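Regulation of enolase protein 1 (Saccharomyces cerevisiae, PDB 3O12) functions in the galactose metabolic pathway through the GAL83 protein and may control the level of the enolase ENO1. Local coordinates at residues 110-124 and 127-141. Numbering follows the deposited sequence. Where two conformers were deposited one is given.
Sequences HWLKAGIEISDGHAM and SVLTNGKSDWSTAVY. With EDO (1,2-ethanediol), chain G; EDO (1,2-ethanediol), chain I.
Trp111 turns one face of its indole to the side chain of Thr130. The CB of Thr130 stands 3.7 Å from the centroid of the Trp111 six-membered ring, a CH-pi contact 10° off the normal. Thr130 OG1 sits over the same ring nearer its rim and shares a 2.8 Å hydrogen bond with Ser134 OG. Trp111 CG lies between its own backbone N and carbonyl carbon (chi1 50°), which turns the ring toward Thr130 on the neighbouring strand. Paired backbone bonds join Trp111 with Thr130 and Lys113 with Val128; that from Thr130 N to Trp111 O is 2.7 Å long. Lys113 runs extended beside Val128, CE 3.6 Å from CG2, and its NZ bonds to Phe59 O and Gln99 OE1. On the other face of the sheet, Leu112 meets Leu129 and reaches strand 158-164. At the strand ends a water links His110 NE2 to Asn131 OD1, while His110 ND1 bonds to Asp107 OD1.

Beyond the corner at Gly115, Glu117 OE2 takes a 2.6 Å hydrogen bond from O1 of a 1,2-ethanediol, whose C1 lies over one face of Trp136. Trp136 NE1 bonds to Ser126 OG and only weakly to Glu117 OE1. Bent selenomethionine Met124 puts CE against Thr138 and SE beside Val140 CG2. Tyr141 N donates to Ala123 O at 3.1 Å, nearly straight at 174°. Strands 110-119, 122-131 and 134-140 thus form two successive beta hairpins, an antiparallel meander in this all-beta DUF1349 protein.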
loop_
_atom_site.group_PDB
_atom_site.type_symbol
_atom_site.label_atom_id
_atom_site.label_comp_id
_atom_site.label_asym_id
_atom_site.label_seq_id
_atom_site.Cartn_x
_atom_site.Cartn_y
_atom_site.Cartn_z
ATOM N N HIS A 110 -6.821 7.965 -9.326
ATOM C CA HIS A 110 -7.401 8.072 -7.990
ATOM C C HIS A 110 -7.019 6.848 -7.184
ATOM O O HIS A 110 -7.555 5.748 -7.393
ATOM C CB HIS A 110 -8.920 8.213 -8.074
ATOM C CG HIS A 110 -9.348 9.345 -8.948
ATOM N ND1 HIS A 110 -9.434 9.231 -10.317
ATOM C CD2 HIS A 110 -9.644 10.633 -8.655
ATOM C CE1 HIS A 110 -9.796 10.396 -10.829
ATOM N NE2 HIS A 110 -9.936 11.260 -9.841
ATOM N N TRP A 111 -6.053 7.041 -6.292
ATOM C CA TRP A 111 -5.530 5.955 -5.483
ATOM C C TRP A 111 -4.803 6.490 -4.268
ATOM O O TRP A 111 -4.536 7.688 -4.157
ATOM C CB TRP A 111 -4.603 5.041 -6.302
ATOM C CG TRP A 111 -3.503 5.714 -7.118
ATOM C CD1 TRP A 111 -3.511 5.936 -8.458
ATOM C CD2 TRP A 111 -2.224 6.188 -6.644
ATOM N NE1 TRP A 111 -2.339 6.527 -8.860
ATOM C CE2 TRP A 111 -1.527 6.693 -7.766
ATOM C CE3 TRP A 111 -1.607 6.237 -5.388
ATOM C CZ2 TRP A 111 -0.249 7.253 -7.671
ATOM C CZ3 TRP A 111 -0.332 6.785 -5.294
ATOM C CH2 TRP A 111 0.333 7.290 -6.425
ATOM N N LEU A 112 -4.509 5.598 -3.339
ATOM C CA LEU A 112 -3.709 5.908 -2.169
ATOM C C LEU A 112 -2.743 4.771 -1.960
ATOM O O LEU A 112 -3.102 3.609 -2.145
ATOM C CB LEU A 112 -4.600 6.052 -0.934
ATOM C CG LEU A 112 -3.782 6.210 0.356
ATOM C CD1 LEU A 112 -4.203 7.429 1.182
ATOM C CD2 LEU A 112 -3.803 4.918 1.174
ATOM N N LYS A 113 -1.513 5.083 -1.585
ATOM C CA LYS A 113 -0.570 4.061 -1.143
ATOM C C LYS A 113 -0.037 4.474 0.223
ATOM O O LYS A 113 0.065 5.659 0.534
ATOM C CB LYS A 113 0.574 3.860 -2.144
ATOM C CG LYS A 113 1.507 5.045 -2.318
ATOM C CD LYS A 113 2.627 4.759 -3.339
ATOM C CE LYS A 113 3.519 5.984 -3.475
ATOM N NZ LYS A 113 4.754 5.781 -4.300
ATOM N N ALA A 114 0.292 3.505 1.064
ATOM C CA ALA A 114 0.829 3.804 2.389
ATOM C C ALA A 114 1.688 2.655 2.860
ATOM O O ALA A 114 1.424 1.505 2.529
ATOM C CB ALA A 114 -0.307 4.043 3.378
ATOM N N GLY A 115 2.720 2.959 3.626
ATOM C CA GLY A 115 3.579 1.919 4.167
ATOM C C GLY A 115 4.945 2.468 4.481
ATOM O O GLY A 115 5.072 3.642 4.826
ATOM N N ILE A 116 5.958 1.620 4.374
ATOM C CA ILE A 116 7.330 2.031 4.638
ATOM C C ILE A 116 8.019 2.377 3.330
ATOM O O ILE A 116 7.790 1.742 2.298
ATOM C CB ILE A 116 8.099 0.935 5.381
ATOM C CG1 ILE A 116 7.606 0.841 6.823
ATOM C CG2 ILE A 116 9.605 1.204 5.345
ATOM C CD1 ILE A 116 7.904 2.076 7.656
ATOM N N GLU A 117 8.845 3.414 3.374
ATOM C CA GLU A 117 9.597 3.838 2.209
ATOM C C GLU A 117 10.943 4.316 2.705
ATOM O O GLU A 117 11.033 4.909 3.779
ATOM C CB GLU A 117 8.885 4.989 1.510
ATOM C CG GLU A 117 9.623 5.530 0.303
ATOM C CD GLU A 117 8.995 6.795 -0.234
ATOM O OE1 GLU A 117 8.366 7.524 0.564
ATOM O OE2 GLU A 117 9.137 7.061 -1.447
ATOM N N ILE A 118 11.990 4.053 1.938
ATOM C CA ILE A 118 13.298 4.613 2.279
ATOM C C ILE A 118 13.485 5.957 1.578
ATOM O O ILE A 118 13.640 6.014 0.360
ATOM C CB ILE A 118 14.443 3.664 1.902
ATOM C CG1 ILE A 118 14.191 2.264 2.463
ATOM C CG2 ILE A 118 15.771 4.209 2.403
ATOM C CD1 ILE A 118 13.797 2.246 3.922
ATOM N N SER A 119 13.444 7.039 2.350
ATOM C CA SER A 119 13.634 8.377 1.800
ATOM C C SER A 119 14.329 9.258 2.825
ATOM O O SER A 119 14.213 9.033 4.032
ATOM C CB SER A 119 12.299 8.996 1.382
ATOM O OG SER A 119 11.488 9.288 2.508
ATOM N N ASP A 120 15.044 10.268 2.340
ATOM C CA ASP A 120 15.901 11.074 3.200
ATOM C C ASP A 120 16.890 10.157 3.916
ATOM O O ASP A 120 17.700 9.491 3.272
ATOM C CB ASP A 120 15.073 11.885 4.202
ATOM C CG ASP A 120 15.406 13.367 4.167
ATOM O OD1 ASP A 120 14.483 14.191 4.343
ATOM O OD2 ASP A 120 16.589 13.709 3.957
ATOM N N GLY A 121 16.808 10.094 5.239
ATOM C CA GLY A 121 17.781 9.339 6.007
ATOM C C GLY A 121 17.367 7.968 6.518
ATOM O O GLY A 121 18.228 7.148 6.841
ATOM N N HIS A 122 16.067 7.698 6.589
ATOM C CA HIS A 122 15.607 6.525 7.328
ATOM C C HIS A 122 14.475 5.745 6.667
ATOM O O HIS A 122 14.000 6.091 5.579
ATOM C CB HIS A 122 15.134 6.949 8.719
ATOM C CG HIS A 122 15.940 8.053 9.326
ATOM N ND1 HIS A 122 16.835 7.843 10.353
ATOM C CD2 HIS A 122 15.985 9.379 9.053
ATOM C CE1 HIS A 122 17.397 8.992 10.686
ATOM N NE2 HIS A 122 16.898 9.939 9.912
ATOM N N ALA A 123 14.053 4.685 7.351
ATOM C CA ALA A 123 12.792 4.025 7.031
ATOM C C ALA A 123 11.679 4.972 7.458
ATOM O O ALA A 123 11.580 5.353 8.633
ATOM C CB ALA A 123 12.675 2.709 7.755
HETATM N N MSE A 124 10.874 5.381 6.490
HETATM C CA MSE A 124 9.827 6.363 6.712
HETATM C C MSE A 124 8.462 5.713 6.619
HETATM O O MSE A 124 8.233 4.882 5.748
HETATM C CB MSE A 124 9.908 7.439 5.636
HETATM C CG MSE A 124 11.252 8.119 5.565
HETATM SE SE MSE A 124 11.450 9.457 6.960
HETATM C CE MSE A 124 10.493 10.916 6.120
ATOM N N SER A 127 2.658 8.051 3.207
ATOM C CA SER A 127 1.433 7.836 2.459
ATOM C C SER A 127 1.325 8.835 1.332
ATOM O O SER A 127 1.788 9.972 1.456
ATOM C CB SER A 127 0.189 7.885 3.352
ATOM O OG SER A 127 0.034 9.136 3.971
ATOM N N VAL A 128 0.733 8.400 0.226
ATOM C CA VAL A 128 0.502 9.260 -0.921
ATOM C C VAL A 128 -0.948 9.117 -1.333
ATOM O O VAL A 128 -1.387 8.021 -1.687
ATOM C CB VAL A 128 1.402 8.899 -2.106
ATOM C CG1 VAL A 128 1.106 9.825 -3.308
ATOM C CG2 VAL A 128 2.871 9.001 -1.717
ATOM N N LEU A 129 -1.700 10.205 -1.266
ATOM C CA LEU A 129 -3.080 10.243 -1.706
ATOM C C LEU A 129 -3.119 10.960 -3.037
ATOM O O LEU A 129 -2.691 12.112 -3.132
ATOM C CB LEU A 129 -3.945 10.979 -0.679
ATOM C CG LEU A 129 -5.463 10.821 -0.812
ATOM C CD1 LEU A 129 -6.148 11.270 0.469
ATOM C CD2 LEU A 129 -5.990 11.582 -2.002
ATOM N N THR A 130 -3.606 10.271 -4.061
ATOM C CA THR A 130 -3.630 10.807 -5.412
ATOM C C THR A 130 -5.069 10.996 -5.834
ATOM O O THR A 130 -5.850 10.045 -5.912
ATOM C CB THR A 130 -2.877 9.868 -6.364
ATOM O OG1 THR A 130 -1.510 9.817 -5.940
ATOM C CG2 THR A 130 -2.944 10.363 -7.802
ATOM N N ASN A 131 -5.442 12.250 -6.043
ATOM C CA ASN A 131 -6.728 12.571 -6.634
ATOM C C ASN A 131 -6.433 13.506 -7.776
ATOM O O ASN A 131 -6.393 14.728 -7.595
ATOM C CB ASN A 131 -7.645 13.216 -5.599
ATOM C CG ASN A 131 -9.092 13.254 -6.055
ATOM O OD1 ASN A 131 -9.375 13.275 -7.251
ATOM N ND2 ASN A 131 -10.013 13.265 -5.100
ATOM N N GLY A 132 -6.168 12.933 -8.942
ATOM C CA GLY A 132 -5.655 13.696 -10.063
ATOM C C GLY A 132 -4.154 13.855 -9.918
ATOM O O GLY A 132 -3.395 13.468 -10.805
ATOM N N LYS A 133 -3.734 14.429 -8.792
ATOM C CA LYS A 133 -2.313 14.601 -8.491
ATOM C C LYS A 133 -1.972 14.039 -7.111
ATOM O O LYS A 133 -2.847 13.927 -6.234
ATOM C CB LYS A 133 -1.936 16.078 -8.551
ATOM C CG LYS A 133 -2.067 16.705 -9.924
ATOM C CD LYS A 133 -1.656 18.173 -9.831
ATOM C CE LYS A 133 -1.896 18.939 -11.117
ATOM N NZ LYS A 133 -1.622 20.391 -10.900
ATOM N N SER A 134 -0.697 13.695 -6.918
ATOM C CA SER A 134 -0.219 13.074 -5.668
ATOM C C SER A 134 0.086 14.054 -4.518
ATOM O O SER A 134 0.702 15.105 -4.725
ATOM C CB SER A 134 1.033 12.235 -5.942
ATOM O OG SER A 134 0.773 11.175 -6.857
ATOM N N ASP A 135 -0.338 13.666 -3.311
ATOM C CA ASP A 135 -0.089 14.399 -2.060
ATOM C C ASP A 135 0.588 13.453 -1.076
ATOM O O ASP A 135 -0.030 12.519 -0.539
ATOM C CB ASP A 135 -1.418 14.926 -1.491
ATOM C CG ASP A 135 -1.271 15.592 -0.124
ATOM O OD1 ASP A 135 -0.196 15.502 0.533
ATOM O OD2 ASP A 135 -2.269 16.218 0.310
ATOM N N TRP A 136 1.870 13.695 -0.855
ATOM C CA TRP A 136 2.762 12.801 -0.137
ATOM C C TRP A 136 3.077 13.345 1.245
ATOM O O TRP A 136 3.471 14.498 1.390
ATOM C CB TRP A 136 4.042 12.703 -0.971
ATOM C CG TRP A 136 5.176 11.875 -0.450
ATOM C CD1 TRP A 136 5.112 10.780 0.372
ATOM C CD2 TRP A 136 6.552 12.043 -0.792
ATOM N NE1 TRP A 136 6.377 10.274 0.580
ATOM C CE2 TRP A 136 7.278 11.036 -0.120
ATOM C CE3 TRP A 136 7.244 12.951 -1.604
ATOM C CZ2 TRP A 136 8.662 10.919 -0.231
ATOM C CZ3 TRP A 136 8.617 12.836 -1.709
ATOM C CH2 TRP A 136 9.310 11.823 -1.028
ATOM N N SER A 137 2.900 12.517 2.268
ATOM C CA SER A 137 3.293 12.864 3.626
ATOM C C SER A 137 4.201 11.783 4.170
ATOM O O SER A 137 4.018 10.602 3.864
ATOM C CB SER A 137 2.070 13.018 4.527
ATOM O OG SER A 137 2.450 13.543 5.791
ATOM N N THR A 138 5.177 12.171 4.977
ATOM C CA THR A 138 6.143 11.213 5.464
ATOM C C THR A 138 6.714 11.638 6.787
ATOM O O THR A 138 6.746 12.829 7.111
ATOM C CB THR A 138 7.271 11.021 4.430
ATOM O OG1 THR A 138 8.061 9.878 4.789
ATOM C CG2 THR A 138 8.144 12.280 4.343
ATOM N N ALA A 139 7.159 10.646 7.545
ATOM C CA ALA A 139 7.822 10.881 8.812
ATOM C C ALA A 139 8.659 9.659 9.163
ATOM O O ALA A 139 8.372 8.556 8.722
ATOM C CB ALA A 139 6.791 11.147 9.895
ATOM N N VAL A 140 9.703 9.846 9.960
ATOM C CA VAL A 140 10.499 8.699 10.391
ATOM C C VAL A 140 9.614 7.725 11.161
ATOM O O VAL A 140 8.846 8.142 12.025
ATOM C CB VAL A 140 11.671 9.146 11.286
ATOM C CG1 VAL A 140 12.489 7.942 11.737
ATOM C CG2 VAL A 140 12.540 10.140 10.543
ATOM N N TYR A 141 9.701 6.433 10.837
ATOM C CA TYR A 141 8.890 5.427 11.516
ATOM C C TYR A 141 9.548 4.963 12.810
ATOM O O TYR A 141 10.725 4.604 12.820
ATOM C CB TYR A 141 8.641 4.226 10.600
ATOM C CG TYR A 141 7.739 3.163 11.194
ATOM C CD1 TYR A 141 6.471 3.481 11.673
ATOM C CD2 TYR A 141 8.148 1.835 11.259
ATOM C CE1 TYR A 141 5.638 2.500 12.212
ATOM C CE2 TYR A 141 7.324 0.850 11.788
ATOM C CZ TYR A 141 6.068 1.189 12.257
ATOM O OH TYR A 141 5.250 0.220 12.793
HETATM C C1 EDO G . 6.438 8.362 -2.558
HETATM O O1 EDO G . 6.575 7.128 -1.846
HETATM C C2 EDO G . 6.316 8.071 -4.047
HETATM O O2 EDO G . 7.321 7.139 -4.474
HETATM C C1 EDO I . 2.982 9.525 7.852
HETATM O O1 EDO I . 2.334 10.633 8.485
HETATM C C2 EDO I . 2.620 9.511 6.373
HETATM O O2 EDO I . 1.221 9.767 6.223
HETATM O O HOH W 1 -9.618 14.263 -10.206
#